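PrgB (Enterococcus faecalis, PDB 6EVU) promotes cell aggregation, biofilm formation and conjugation by binding and compacting DNA, and is seen here as its adhesin domain. Local coordinates at residues 41-46 / 82-87; 58-63 / 69-74; 244-249 / 257-262. All coordinates share one frame; numbering follows the deposited sequence.

Contact 1 (41-46 / 82-87); sequences TKISSI and GNFQNS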
ATOM      1  N   THR A  41      21.628  -1.595   1.160  1.00 40.13           N
ATOM      2  CA  THR A  41      20.305  -1.001   1.329  1.00 37.72           C
ATOM      3  C   THR A  41      19.798  -1.255   2.747  1.00 39.13           C
ATOM      4  O   THR A  41      19.877  -2.379   3.252  1.00 43.40           O
ATOM      5  CB  THR A  41      19.301  -1.586   0.327  1.00 37.70           C
ATOM      6  OG1 THR A  41      19.728  -1.309  -1.005  1.00 42.43           O
ATOM      7  CG2 THR A  41      17.872  -0.953   0.542  1.00 36.85           C
ATOM      8  N   LYS A  42      19.234  -0.218   3.374  1.00 36.91           N
ATOM      9  CA  LYS A  42      18.722  -0.341   4.738  1.00 36.42           C
ATOM     10  C   LYS A  42      17.943   0.924   5.093  1.00 37.53           C
ATOM     11  O   LYS A  42      18.113   1.976   4.467  1.00 34.97           O
ATOM     12  CB  LYS A  42      19.837  -0.520   5.758  1.00 38.67           C
ATOM     13  CG  LYS A  42      20.689   0.722   5.927  1.00 43.00           C
ATOM     14  CD  LYS A  42      21.592   0.577   7.156  1.00 50.40           C
ATOM     15  CE  LYS A  42      22.624   1.687   7.236  1.00 57.41           C
ATOM     16  NZ  LYS A  42      23.883   1.432   6.429  1.00 66.04           N
ATOM     17  N   ILE A  43      17.097   0.811   6.122  1.00 34.28           N
ATOM     18  CA  ILE A  43      16.556   2.006   6.772  1.00 29.86           C
ATOM     19  C   ILE A  43      17.657   2.624   7.618  1.00 34.87           C
ATOM     20  O   ILE A  43      18.225   1.952   8.490  1.00 37.62           O
ATOM     21  CB  ILE A  43      15.336   1.659   7.643  1.00 31.89           C
ATOM     22  CG1 ILE A  43      14.177   1.193   6.752  1.00 31.63           C
ATOM     23  CG2 ILE A  43      14.945   2.881   8.487  1.00 31.82           C
ATOM     24  CD1 ILE A  43      12.939   0.633   7.552  1.00 31.06           C
ATOM     25  N   SER A  44      18.002   3.893   7.336  1.00 35.88           N
ATOM     26  CA  SER A  44      19.007   4.600   8.135  1.00 36.68           C
ATOM     27  C   SER A  44      18.423   5.331   9.330  1.00 43.46           C
ATOM     28  O   SER A  44      19.128   5.502  10.338  1.00 43.46           O
ATOM     29  CB  SER A  44      19.759   5.625   7.291  1.00 35.76           C
ATOM     30  OG  SER A  44      18.824   6.475   6.652  1.00 39.03           O
ATOM     31  N   SER A  45      17.154   5.751   9.256  1.00 39.31           N
ATOM     32  CA  SER A  45      16.518   6.378  10.405  1.00 42.21           C
ATOM     33  C   SER A  45      15.012   6.357  10.219  1.00 36.40           C
ATOM     34  O   SER A  45      14.489   6.304   9.098  1.00 32.93           O
ATOM     35  CB  SER A  45      16.985   7.818  10.606  1.00 39.39           C
ATOM     36  OG  SER A  45      16.527   8.617   9.533  1.00 37.11           O
ATOM     37  N   ILE A  46      14.322   6.448  11.353  1.00 32.02           N
ATOM     38  CA  ILE A  46      12.880   6.617  11.395  1.00 29.61           C
ATOM     39  C   ILE A  46      12.589   7.740  12.362  1.00 31.81           C
ATOM     40  O   ILE A  46      12.961   7.638  13.542  1.00 35.12           O
ATOM     41  CB  ILE A  46      12.155   5.346  11.864  1.00 30.92           C
ATOM     42  CG1 ILE A  46      12.551   4.164  10.957  1.00 31.35           C
ATOM     43  CG2 ILE A  46      10.638   5.559  11.911  1.00 30.98           C
ATOM     44  CD1 ILE A  46      11.951   2.801  11.381  1.00 29.70           C
ATOM     45  N   GLY A  82       9.147   1.823  22.926  1.00 37.76           N
ATOM     46  CA  GLY A  82      10.412   1.320  22.444  1.00 41.13           C
ATOM     47  C   GLY A  82      11.346   2.417  21.969  1.00 41.39           C
ATOM     48  O   GLY A  82      11.082   3.614  22.085  1.00 40.05           O
ATOM     49  N   ASN A  83      12.458   1.981  21.398  1.00 40.40           N
ATOM     50  CA  ASN A  83      13.383   2.860  20.712  1.00 42.49           C
ATOM     51  C   ASN A  83      13.784   2.159  19.423  1.00 39.79           C
ATOM     52  O   ASN A  83      13.297   1.069  19.117  1.00 39.80           O
ATOM     53  CB  ASN A  83      14.571   3.224  21.611  1.00 42.46           C
ATOM     54  CG  ASN A  83      15.341   2.027  22.074  1.00 48.49           C
ATOM     55  OD1 ASN A  83      15.504   1.039  21.347  1.00 46.15           O
ATOM     56  ND2 ASN A  83      15.879   2.125  23.298  1.00 47.92           N
ATOM     57  N   PHE A  84      14.632   2.809  18.633  1.00 38.95           N
ATOM     58  CA  PHE A  84      14.965   2.272  17.313  1.00 38.29           C
ATOM     59  C   PHE A  84      15.642   0.905  17.432  1.00 46.04           C
ATOM     60  O   PHE A  84      15.315  -0.036  16.692  1.00 45.46           O
ATOM     61  CB  PHE A  84      15.856   3.283  16.584  1.00 39.44           C
ATOM     62  CG  PHE A  84      16.172   2.927  15.143  1.00 47.16           C
ATOM     63  CD1 PHE A  84      15.193   2.805  14.171  1.00 46.00           C
ATOM     64  CD2 PHE A  84      17.482   2.752  14.761  1.00 43.90           C
ATOM     65  CE1 PHE A  84      15.559   2.502  12.835  1.00 37.86           C
ATOM     66  CE2 PHE A  84      17.833   2.453  13.451  1.00 51.36           C
ATOM     67  CZ  PHE A  84      16.875   2.343  12.478  1.00 43.72           C
ATOM     68  N   GLN A  85      16.532   0.763  18.410  1.00 39.85           N
ATOM     69  CA  GLN A  85      17.189  -0.520  18.675  1.00 48.15           C
ATOM     70  C   GLN A  85      16.188  -1.649  18.956  1.00 43.81           C
ATOM     71  O   GLN A  85      16.248  -2.706  18.320  1.00 42.39           O
ATOM     72  CB  GLN A  85      18.175  -0.383  19.853  1.00 46.20           C
ATOM     73  CG  GLN A  85      19.223  -1.502  19.930  1.00 58.65           C
ATOM     74  CD  GLN A  85      18.664  -2.830  20.461  1.00 59.09           C
ATOM     75  OE1 GLN A  85      17.821  -2.864  21.380  1.00 52.18           O
ATOM     76  NE2 GLN A  85      19.137  -3.937  19.881  1.00 56.03           N
ATOM     77  N   ASN A  86      15.333  -1.499  19.973  1.00 42.92           N
ATOM     78  CA  ASN A  86      14.554  -2.640  20.444  1.00 38.54           C
ATOM     79  C   ASN A  86      13.232  -2.806  19.689  1.00 35.48           C
ATOM     80  O   ASN A  86      12.477  -3.753  19.976  1.00 39.08           O
ATOM     81  CB  ASN A  86      14.309  -2.551  21.967  1.00 38.42           C
ATOM     82  CG  ASN A  86      13.507  -1.306  22.396  1.00 40.68           C
ATOM     83  OD1 ASN A  86      12.652  -0.789  21.654  1.00 45.18           O
ATOM     84  ND2 ASN A  86      13.741  -0.864  23.652  1.00 47.92           N
ATOM     85  N   SER A  87      12.963  -1.940  18.708  1.00 37.00           N
ATOM     86  CA  SER A  87      11.792  -2.070  17.836  1.00 33.74           C
ATOM     87  C   SER A  87      12.049  -2.953  16.615  1.00 31.66           C
ATOM     88  O   SER A  87      11.126  -3.215  15.854  1.00 31.93           O
ATOM     89  CB  SER A  87      11.298  -0.690  17.387  1.00 35.88           C
ATOM     90  OG  SER A  87      12.190  -0.121  16.447  1.00 36.61           O
TER

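Contact 2 (58-63 / 69-74); sequences NKVNAG and FTKLRK. With PO4 (phosphate ion), chain B.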
ATOM      1  N   ASN A  58       5.399  -8.603  19.370  1.00 34.34           N
ATOM      2  CA  ASN A  58       5.321 -10.012  19.029  1.00 34.23           C
ATOM      3  C   ASN A  58       4.304 -10.786  19.868  1.00 39.19           C
ATOM      4  O   ASN A  58       4.064 -11.964  19.579  1.00 42.55           O
ATOM      5  CB  ASN A  58       6.712 -10.649  19.144  1.00 36.31           C
ATOM      6  CG  ASN A  58       7.553 -10.344  17.940  1.00 37.42           C
ATOM      7  OD1 ASN A  58       7.032 -10.242  16.835  1.00 40.85           O
ATOM      8  ND2 ASN A  58       8.856 -10.190  18.135  1.00 40.80           N
ATOM      9  N   LYS A  59       3.686 -10.167  20.870  1.00 35.76           N
ATOM     10  CA  LYS A  59       2.747 -10.891  21.710  1.00 38.93           C
ATOM     11  C   LYS A  59       1.393 -11.014  21.043  1.00 37.84           C
ATOM     12  O   LYS A  59       0.849 -10.040  20.506  1.00 34.56           O
ATOM     13  CB  LYS A  59       2.585 -10.165  23.017  1.00 38.92           C
ATOM     14  CG  LYS A  59       3.812 -10.321  23.855  1.00 43.79           C
ATOM     15  CD  LYS A  59       3.660  -9.533  25.110  1.00 53.24           C
ATOM     16  CE  LYS A  59       4.698  -9.878  26.137  1.00 51.50           C
ATOM     17  NZ  LYS A  59       4.265  -9.063  27.301  1.00 57.95           N
ATOM     18  N   VAL A  60       0.823 -12.210  21.110  1.00 35.07           N
ATOM     19  CA  VAL A  60      -0.531 -12.407  20.644  1.00 35.22           C
ATOM     20  C   VAL A  60      -1.340 -13.065  21.765  1.00 34.64           C
ATOM     21  O   VAL A  60      -0.827 -13.439  22.811  1.00 39.73           O
ATOM     22  CB  VAL A  60      -0.580 -13.247  19.345  1.00 38.80           C
ATOM     23  CG1 VAL A  60       0.225 -12.566  18.223  1.00 37.45           C
ATOM     24  CG2 VAL A  60      -0.015 -14.606  19.636  1.00 37.04           C
ATOM     25  N   ASN A  61      -2.623 -13.243  21.498  1.00 36.15           N
ATOM     26  CA  ASN A  61      -3.498 -13.892  22.458  1.00 36.35           C
ATOM     27  C   ASN A  61      -3.457 -15.411  22.310  1.00 43.50           C
ATOM     28  O   ASN A  61      -3.190 -15.944  21.227  1.00 38.95           O
ATOM     29  CB  ASN A  61      -4.909 -13.391  22.259  1.00 34.77           C
ATOM     30  CG  ASN A  61      -5.128 -12.025  22.892  1.00 37.01           C
ATOM     31  OD1 ASN A  61      -5.401 -11.066  22.202  1.00 53.78           O
ATOM     32  ND2 ASN A  61      -4.921 -11.952  24.210  1.00 35.75           N
ATOM     33  N   ALA A  62      -3.749 -16.095  23.406  1.00 39.39           N
ATOM     34  CA  ALA A  62      -3.770 -17.565  23.423  1.00 37.36           C
ATOM     35  C   ALA A  62      -4.683 -18.132  22.335  1.00 39.60           C
ATOM     36  O   ALA A  62      -5.845 -17.733  22.197  1.00 41.77           O
ATOM     37  CB  ALA A  62      -4.221 -18.063  24.779  1.00 38.98           C
ATOM     38  N   GLY A  63      -4.148 -19.066  21.549  1.00 41.60           N
ATOM     39  CA  GLY A  63      -4.893 -19.621  20.448  1.00 47.53           C
ATOM     40  C   GLY A  63      -4.690 -18.902  19.132  1.00 44.38           C
ATOM     41  O   GLY A  63      -5.048 -19.453  18.086  1.00 42.89           O
ATOM     42  N   PHE A  69       0.102 -10.369  10.320  1.00 29.24           N
ATOM     43  CA  PHE A  69      -1.158  -9.638  10.310  1.00 31.20           C
ATOM     44  C   PHE A  69      -1.841  -9.759  11.658  1.00 26.71           C
ATOM     45  O   PHE A  69      -2.477  -8.808  12.124  1.00 27.15           O
ATOM     46  CB  PHE A  69      -2.053 -10.146   9.167  1.00 31.45           C
ATOM     47  CG  PHE A  69      -1.388 -10.070   7.804  1.00 30.94           C
ATOM     48  CD1 PHE A  69      -1.253  -8.853   7.168  1.00 32.60           C
ATOM     49  CD2 PHE A  69      -0.902 -11.223   7.188  1.00 38.23           C
ATOM     50  CE1 PHE A  69      -0.631  -8.749   5.966  1.00 35.27           C
ATOM     51  CE2 PHE A  69      -0.271 -11.147   5.936  1.00 41.12           C
ATOM     52  CZ  PHE A  69      -0.144  -9.891   5.328  1.00 33.11           C
ATOM     53  N   THR A  70      -1.792 -10.957  12.252  1.00 29.40           N
ATOM     54  CA  THR A  70      -2.413 -11.147  13.555  1.00 28.31           C
ATOM     55  C   THR A  70      -1.712 -10.274  14.586  1.00 30.20           C
ATOM     56  O   THR A  70      -2.377  -9.634  15.403  1.00 29.68           O
ATOM     57  CB  THR A  70      -2.382 -12.626  13.929  1.00 32.49           C
ATOM     58  OG1 THR A  70      -3.227 -13.358  13.015  1.00 32.74           O
ATOM     59  CG2 THR A  70      -2.939 -12.834  15.359  1.00 32.77           C
ATOM     60  N   LYS A  71      -0.377 -10.217  14.542  1.00 28.67           N
ATOM     61  CA  LYS A  71       0.366  -9.330  15.433  1.00 30.36           C
ATOM     62  C   LYS A  71      -0.030  -7.866  15.253  1.00 29.15           C
ATOM     63  O   LYS A  71      -0.061  -7.098  16.238  1.00 27.57           O
ATOM     64  CB  LYS A  71       1.872  -9.509  15.220  1.00 27.23           C
ATOM     65  CG  LYS A  71       2.350 -10.882  15.712  1.00 27.69           C
ATOM     66  CD  LYS A  71       3.847 -11.059  15.394  1.00 35.64           C
ATOM     67  CE  LYS A  71       4.351 -12.438  15.869  1.00 37.45           C
ATOM     68  NZ  LYS A  71       5.844 -12.475  15.621  1.00 41.24           N
ATOM     69  N   LEU A  72      -0.286  -7.460  14.024  1.00 26.38           N
ATOM     70  CA  LEU A  72      -0.701  -6.101  13.733  1.00 24.96           C
ATOM     71  C   LEU A  72      -2.066  -5.731  14.285  1.00 24.48           C
ATOM     72  O   LEU A  72      -2.281  -4.609  14.668  1.00 25.51           O
ATOM     73  CB  LEU A  72      -0.656  -5.824  12.239  1.00 23.69           C
ATOM     74  CG  LEU A  72       0.735  -5.610  11.679  1.00 24.48           C
ATOM     75  CD1 LEU A  72       0.728  -5.717  10.175  1.00 31.51           C
ATOM     76  CD2 LEU A  72       1.289  -4.274  12.126  1.00 28.24           C
ATOM     77  N   ARG A  73      -2.994  -6.681  14.299  1.00 26.52           N
ATOM     78  CA  ARG A  73      -4.352  -6.389  14.724  1.00 27.54           C
ATOM     79  C   ARG A  73      -4.616  -6.374  16.227  1.00 26.30           C
ATOM     80  O   ARG A  73      -5.379  -7.149  16.745  1.00 28.85           O
ATOM     81  CB  ARG A  73      -5.331  -7.334  14.030  1.00 26.40           C
ATOM     82  CG  ARG A  73      -5.394  -7.167  12.532  1.00 26.75           C
ATOM     83  CD  ARG A  73      -6.516  -7.975  11.919  1.00 29.98           C
ATOM     84  NE  ARG A  73      -6.404  -9.351  12.338  1.00 30.55           N
ATOM     85  CZ  ARG A  73      -5.771 -10.290  11.658  1.00 31.84           C
ATOM     86  NH1 ARG A  73      -5.233 -10.033  10.491  1.00 29.70           N
ATOM     87  NH2 ARG A  73      -5.701 -11.497  12.149  1.00 31.35           N
ATOM     88  N   LYS A  74      -3.956  -5.457  16.895  1.00 28.15           N
ATOM     89  CA  LYS A  74      -4.122  -5.203  18.299  1.00 30.68           C
ATOM     90  C   LYS A  74      -3.927  -3.698  18.485  1.00 27.15           C
ATOM     91  O   LYS A  74      -3.280  -3.046  17.691  1.00 26.87           O
ATOM     92  CB  LYS A  74      -3.209  -6.048  19.177  1.00 27.10           C
ATOM     93  CG  LYS A  74      -1.725  -5.860  19.001  1.00 27.53           C
ATOM     94  CD  LYS A  74      -0.963  -6.639  20.063  1.00 31.32           C
ATOM     95  CE  LYS A  74       0.516  -6.754  19.736  1.00 28.35           C
ATOM     96  NZ  LYS A  74       0.749  -7.782  18.709  1.00 29.38           N
TER
HETATM   97  P   PO4 B 601      -9.811  -9.956  14.062  0.61 31.48           P
HETATM   98  O1  PO4 B 601     -10.024 -10.832  12.842  0.61 29.97           O
HETATM   99  O2  PO4 B 601     -10.486  -8.612  13.791  0.61 34.64           O
HETATM  100  O3  PO4 B 601     -10.498 -10.605  15.252  0.61 37.68           O
HETATM  101  O4  PO4 B 601      -8.379  -9.757  14.472  0.61 29.80           O

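Contact 3 (244-249 / 257-262); sequences DIDYGT and SDWDAV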
ATOM      1  N   ASP A 244     -16.290  -9.832  -4.359  1.00 52.03           N
ATOM      2  CA  ASP A 244     -15.394 -10.827  -3.788  1.00 61.45           C
ATOM      3  C   ASP A 244     -14.597 -11.497  -4.889  1.00 60.75           C
ATOM      4  O   ASP A 244     -15.164 -12.211  -5.728  1.00 58.35           O
ATOM      5  CB  ASP A 244     -16.217 -11.824  -2.973  1.00 62.67           C
ATOM      6  CG  ASP A 244     -15.437 -13.065  -2.546  1.00 64.68           C
ATOM      7  OD1 ASP A 244     -14.265 -12.974  -2.092  1.00 54.24           O
ATOM      8  OD2 ASP A 244     -16.047 -14.152  -2.580  1.00 68.14           O
ATOM      9  N   ILE A 245     -13.293 -11.224  -4.924  1.00 49.68           N
ATOM     10  CA  ILE A 245     -12.343 -12.019  -5.696  1.00 58.17           C
ATOM     11  C   ILE A 245     -11.448 -12.852  -4.777  1.00 51.83           C
ATOM     12  O   ILE A 245     -10.408 -13.353  -5.209  1.00 53.36           O
ATOM     13  CB  ILE A 245     -11.504 -11.146  -6.636  1.00 49.28           C
ATOM     14  CG1 ILE A 245     -10.742 -10.080  -5.789  1.00 48.97           C
ATOM     15  CG2 ILE A 245     -12.378 -10.489  -7.687  1.00 48.24           C
ATOM     16  CD1 ILE A 245     -10.064  -9.075  -6.662  1.00 46.35           C
ATOM     17  N   ASP A 246     -11.856 -13.039  -3.523  1.00 54.25           N
ATOM     18  CA  ASP A 246     -11.021 -13.727  -2.550  1.00 45.66           C
ATOM     19  C   ASP A 246     -11.530 -15.100  -2.147  1.00 46.94           C
ATOM     20  O   ASP A 246     -10.730 -16.039  -2.047  1.00 57.83           O
ATOM     21  CB  ASP A 246     -10.853 -12.864  -1.291  1.00 48.68           C
ATOM     22  CG  ASP A 246      -9.787 -11.790  -1.459  1.00 55.00           C
ATOM     23  OD1 ASP A 246      -9.069 -11.785  -2.499  1.00 51.49           O
ATOM     24  OD2 ASP A 246      -9.668 -10.968  -0.524  1.00 49.93           O
ATOM     25  N   TYR A 247     -12.837 -15.270  -1.942  1.00 55.89           N
ATOM     26  CA  TYR A 247     -13.377 -16.529  -1.450  1.00 51.96           C
ATOM     27  C   TYR A 247     -14.351 -17.194  -2.427  1.00 55.12           C
ATOM     28  O   TYR A 247     -15.034 -18.149  -2.034  1.00 58.86           O
ATOM     29  CB  TYR A 247     -14.060 -16.328  -0.088  1.00 53.89           C
ATOM     30  CG  TYR A 247     -13.123 -15.906   1.002  1.00 56.03           C
ATOM     31  CD1 TYR A 247     -12.339 -16.834   1.675  1.00 58.17           C
ATOM     32  CD2 TYR A 247     -13.014 -14.568   1.359  1.00 57.03           C
ATOM     33  CE1 TYR A 247     -11.459 -16.432   2.681  1.00 64.20           C
ATOM     34  CE2 TYR A 247     -12.147 -14.173   2.348  1.00 51.03           C
ATOM     35  CZ  TYR A 247     -11.374 -15.101   3.004  1.00 53.41           C
ATOM     36  OH  TYR A 247     -10.488 -14.655   3.978  1.00 45.92           O
ATOM     37  N   GLY A 248     -14.465 -16.705  -3.666  1.00 53.63           N
ATOM     38  CA  GLY A 248     -15.241 -17.392  -4.703  1.00 58.98           C
ATOM     39  C   GLY A 248     -16.751 -17.201  -4.712  1.00 61.69           C
ATOM     40  O   GLY A 248     -17.441 -17.872  -5.507  1.00 58.81           O
ATOM     41  N   THR A 249     -17.296 -16.323  -3.870  1.00 58.79           N
ATOM     42  CA  THR A 249     -18.732 -16.076  -3.803  1.00 60.60           C
ATOM     43  C   THR A 249     -19.198 -14.979  -4.754  1.00 70.20           C
ATOM     44  O   THR A 249     -20.406 -14.759  -4.875  1.00 74.49           O
ATOM     45  CB  THR A 249     -19.158 -15.707  -2.378  1.00 65.00           C
ATOM     46  OG1 THR A 249     -19.017 -14.291  -2.192  1.00 67.75           O
ATOM     47  CG2 THR A 249     -18.273 -16.407  -1.362  1.00 60.16           C
ATOM     48  N   SER A 257      -6.265 -17.399  -4.334  1.00 49.20           N
ATOM     49  CA  SER A 257      -5.204 -18.193  -4.947  1.00 57.93           C
ATOM     50  C   SER A 257      -5.245 -18.148  -6.478  1.00 55.40           C
ATOM     51  O   SER A 257      -4.247 -18.500  -7.110  1.00 56.63           O
ATOM     52  CB  SER A 257      -5.267 -19.643  -4.440  1.00 51.98           C
ATOM     53  OG  SER A 257      -6.506 -20.280  -4.751  1.00 64.05           O
ATOM     54  N   ASP A 258      -6.340 -17.680  -7.090  1.00 55.81           N
ATOM     55  CA  ASP A 258      -6.409 -17.626  -8.549  1.00 56.90           C
ATOM     56  C   ASP A 258      -5.668 -16.448  -9.165  1.00 55.33           C
ATOM     57  O   ASP A 258      -5.549 -16.413 -10.395  1.00 59.79           O
ATOM     58  CB  ASP A 258      -7.857 -17.546  -9.050  1.00 57.30           C
ATOM     59  CG  ASP A 258      -8.645 -18.786  -8.795  1.00 59.86           C
ATOM     60  OD1 ASP A 258      -8.134 -19.907  -9.036  1.00 67.31           O
ATOM     61  OD2 ASP A 258      -9.818 -18.626  -8.402  1.00 56.61           O
ATOM     62  N   TRP A 259      -5.205 -15.468  -8.372  1.00 48.74           N
ATOM     63  CA  TRP A 259      -4.594 -14.268  -8.948  1.00 50.00           C
ATOM     64  C   TRP A 259      -3.614 -13.568  -7.998  1.00 52.04           C
ATOM     65  O   TRP A 259      -2.622 -12.998  -8.455  1.00 50.56           O
ATOM     66  CB  TRP A 259      -5.704 -13.282  -9.368  1.00 50.59           C
ATOM     67  CG  TRP A 259      -6.504 -12.812  -8.211  1.00 45.45           C
ATOM     68  CD1 TRP A 259      -7.593 -13.408  -7.649  1.00 47.87           C
ATOM     69  CD2 TRP A 259      -6.231 -11.651  -7.425  1.00 46.31           C
ATOM     70  NE1 TRP A 259      -8.031 -12.668  -6.560  1.00 47.85           N
ATOM     71  CE2 TRP A 259      -7.204 -11.586  -6.411  1.00 51.83           C
ATOM     72  CE3 TRP A 259      -5.273 -10.653  -7.509  1.00 44.67           C
ATOM     73  CZ2 TRP A 259      -7.224 -10.565  -5.453  1.00 48.71           C
ATOM     74  CZ3 TRP A 259      -5.278  -9.624  -6.530  1.00 45.01           C
ATOM     75  CH2 TRP A 259      -6.257  -9.593  -5.535  1.00 47.28           C
ATOM     76  N   ASP A 260      -3.882 -13.606  -6.684  1.00 49.98           N
ATOM     77  CA  ASP A 260      -3.216 -12.710  -5.715  1.00 51.74           C
ATOM     78  C   ASP A 260      -1.897 -13.334  -5.269  1.00 51.93           C
ATOM     79  O   ASP A 260      -1.742 -13.887  -4.181  1.00 51.52           O
ATOM     80  CB  ASP A 260      -4.119 -12.413  -4.533  1.00 43.20           C
ATOM     81  CG  ASP A 260      -3.571 -11.263  -3.658  1.00 48.39           C
ATOM     82  OD1 ASP A 260      -2.506 -10.680  -4.016  1.00 45.23           O
ATOM     83  OD2 ASP A 260      -4.227 -10.942  -2.641  1.00 50.88           O
ATOM     84  N   ALA A 261      -0.946 -13.271  -6.175  1.00 53.38           N
ATOM     85  CA  ALA A 261       0.413 -13.670  -5.890  1.00 53.32           C
ATOM     86  C   ALA A 261       1.283 -12.776  -6.749  1.00 58.40           C
ATOM     87  O   ALA A 261       0.896 -12.412  -7.861  1.00 60.01           O
ATOM     88  CB  ALA A 261       0.657 -15.146  -6.201  1.00 49.23           C
ATOM     89  N   VAL A 262       2.422 -12.375  -6.209  1.00 57.12           N
ATOM     90  CA  VAL A 262       3.370 -11.623  -7.006  1.00 57.19           C
ATOM     91  C   VAL A 262       3.882 -12.507  -8.128  1.00 61.89           C
ATOM     92  O   VAL A 262       4.299 -13.651  -7.903  1.00 65.52           O
ATOM     93  CB  VAL A 262       4.517 -11.111  -6.131  1.00 54.55           C
ATOM     94  CG1 VAL A 262       5.601 -10.558  -7.025  1.00 57.04           C
ATOM     95  CG2 VAL A 262       4.005 -10.053  -5.192  1.00 54.56           C
TER

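Contact 1 (41-46 / 82-87)
F84 lays the rim of its ring against I46 and I43 of edge strand 42-47. That strand belongs to the large antiparallel sheet of the adhesin domain, where it pairs with strand 110-115. F84 comes from the loop that runs from helix 68-72 to strand 88-89. The contact is apolar, and no hydrogen bond crosses it. F84 gives most of the buried surface, I46 comes second and I43 third. The CD1 methyl of I46 lies in the plane of the F84 ring, at its edge, 3.9 Å from CE1. I46 CG1 is equally near that carbon. The two side chains cross at about a right angle. F84 can reach this far because its CG is anti to the backbone N (chi1 -174°), which carries the ring out from the loop. I43 is looser, with CG2 4.4 Å from F84 CE1. The carbonyl O of I43 also sits near the ring plane, 4.2 Å from F84 CZ. Y100 of strand 99-104 stacks on F84 and also touches I43 and I46. F84 thus meets residues of both sheets: strand 42-47 of the larger and Y100 of the smaller. The loop behind F84 is braced by two asparagines. N83 OD1 takes the backbone N of N86 at 2.9 Å, an Asx motif, and this donor lies nearly in line with the C=O bond. The return bond runs from N83 N to N86 OD1 at 2.8 Å, with its donor tilted 35° from the carbonyl plane of the amide.

Contact 2 (58-63 / 69-74)
K71 and K74 of segment 69-74 tie helix 68-72 to the loop that precedes it, the irregular connection after helix 54-57. The close part is polar. K71 NZ gives a hydrogen bond of 2.8 Å to N58 OD1. The K71 chain is extended beyond CG and crosses N58 at a slant, which brings NZ to the amide. This NZ stands above the carbonyl plane of the amide, 52° out of it, and is not on a lone pair. K74 turns back at its end (chi4 -78°) and puts NZ between two carbonyls. K74 NZ donates to K59 O at 2.9 Å. K74 NZ also donates to K71 O at 2.7 Å, in the carbonyl plane and on a lone pair. F57 O is a third acceptor, and the F57 ring makes a cation-pi contact with K74.

The apolar side is looser. V60 CG1 lies 3.7 Å from K71 CG, and T70 CG2 is farther off at 4.3 Å. K59 is exposed, and its side chain makes no close contact with segment 69-74. Beyond the helix end, R73 NE donates to O4 of a phosphate ion at 2.9 Å. The ion probably came from the crystallisation liquor, and V296 N also binds it. The bonds of K74 to K71 O and K59 O join the helix end to the preceding loop. Three carbonyls round one ammonium group would be expected to stabilise its positive charge.

Contact 3 (244-249 / 257-262)
Two turns of the long loop between strands 239-240 and 272-276 meet where W259 hydrogen-bonds to the backbone of I245. W259 NE1 donates to I245 O at 2.8 Å, and the N-H...O angle is nearly straight at 170°. The oxygen lies in the indole plane, at its edge, while the N-H comes to the carbonyl tilted 30° from the carbonyl plane. The I245 side chain packs beside this bond. I245 CD1 is 3.4 Å from W259 CZ2, a tight apolar approach, and I245 CG1 is 3.6 Å from the same carbon. I245 CG1 sits between the backbone N and the carbonyl carbon (chi1 58°), and this brings CD1 over the rim of one face of the indole, near CZ2. The two side chains cross at about a right angle.

D246 adds a third touch. D246 OD1 lies near the ring plane, 3.7 Å from W259 CZ2, and the carboxylate is nearly parallel to the indole. The carboxylate itself is held by N201 through OD2 and by N256 through OD1. N256 also binds D260 OD2, so one amide bridges two acidic side chains. D260 CB rests near the rim of the opposite face of the indole. D260 OD2 is also hydrogen-bonded to a bound Tris molecule, probably from the crystallisation liquor.

The I245 turn is shaped by D244. D244 OD1 accepts from the backbone N of Y247 at 2.7 Å and from that of D246 at 2.8 Å. The first comes on the syn side and the second from above the carboxylate plane. D244 OD2 takes both N and OG1 of T249, which approach from opposite faces of that plane. Two oxygens thus serve four donors and hold the turn closed. The bond from D246 N makes an Asx turn and the bond from Y247 N makes an Asx motif, both headed by the D244 carboxylate.

Overall arrangement
All three contacts lie in the one adhesin domain, which is related to glucan-binding protein C. Contact 2 falls between the two segments of contact 1 along the chain, and contact 3 follows both. Contacts 1 and 2 have centres about 22 Å apart, with nearest atoms about 8 Å apart. Contacts 2 and 3 have centres about 24 Å apart. Contacts 1 and 3 are about 34 Å apart between centres and lie on opposite sides of the chain's centre. None touches another. Contact 1 involves an edge strand of the large sheet, contact 2 helix 68-72, and contact 3 a strand-free loop. They therefore lie in separate regions of the beta-rich domain and are not parts of one site.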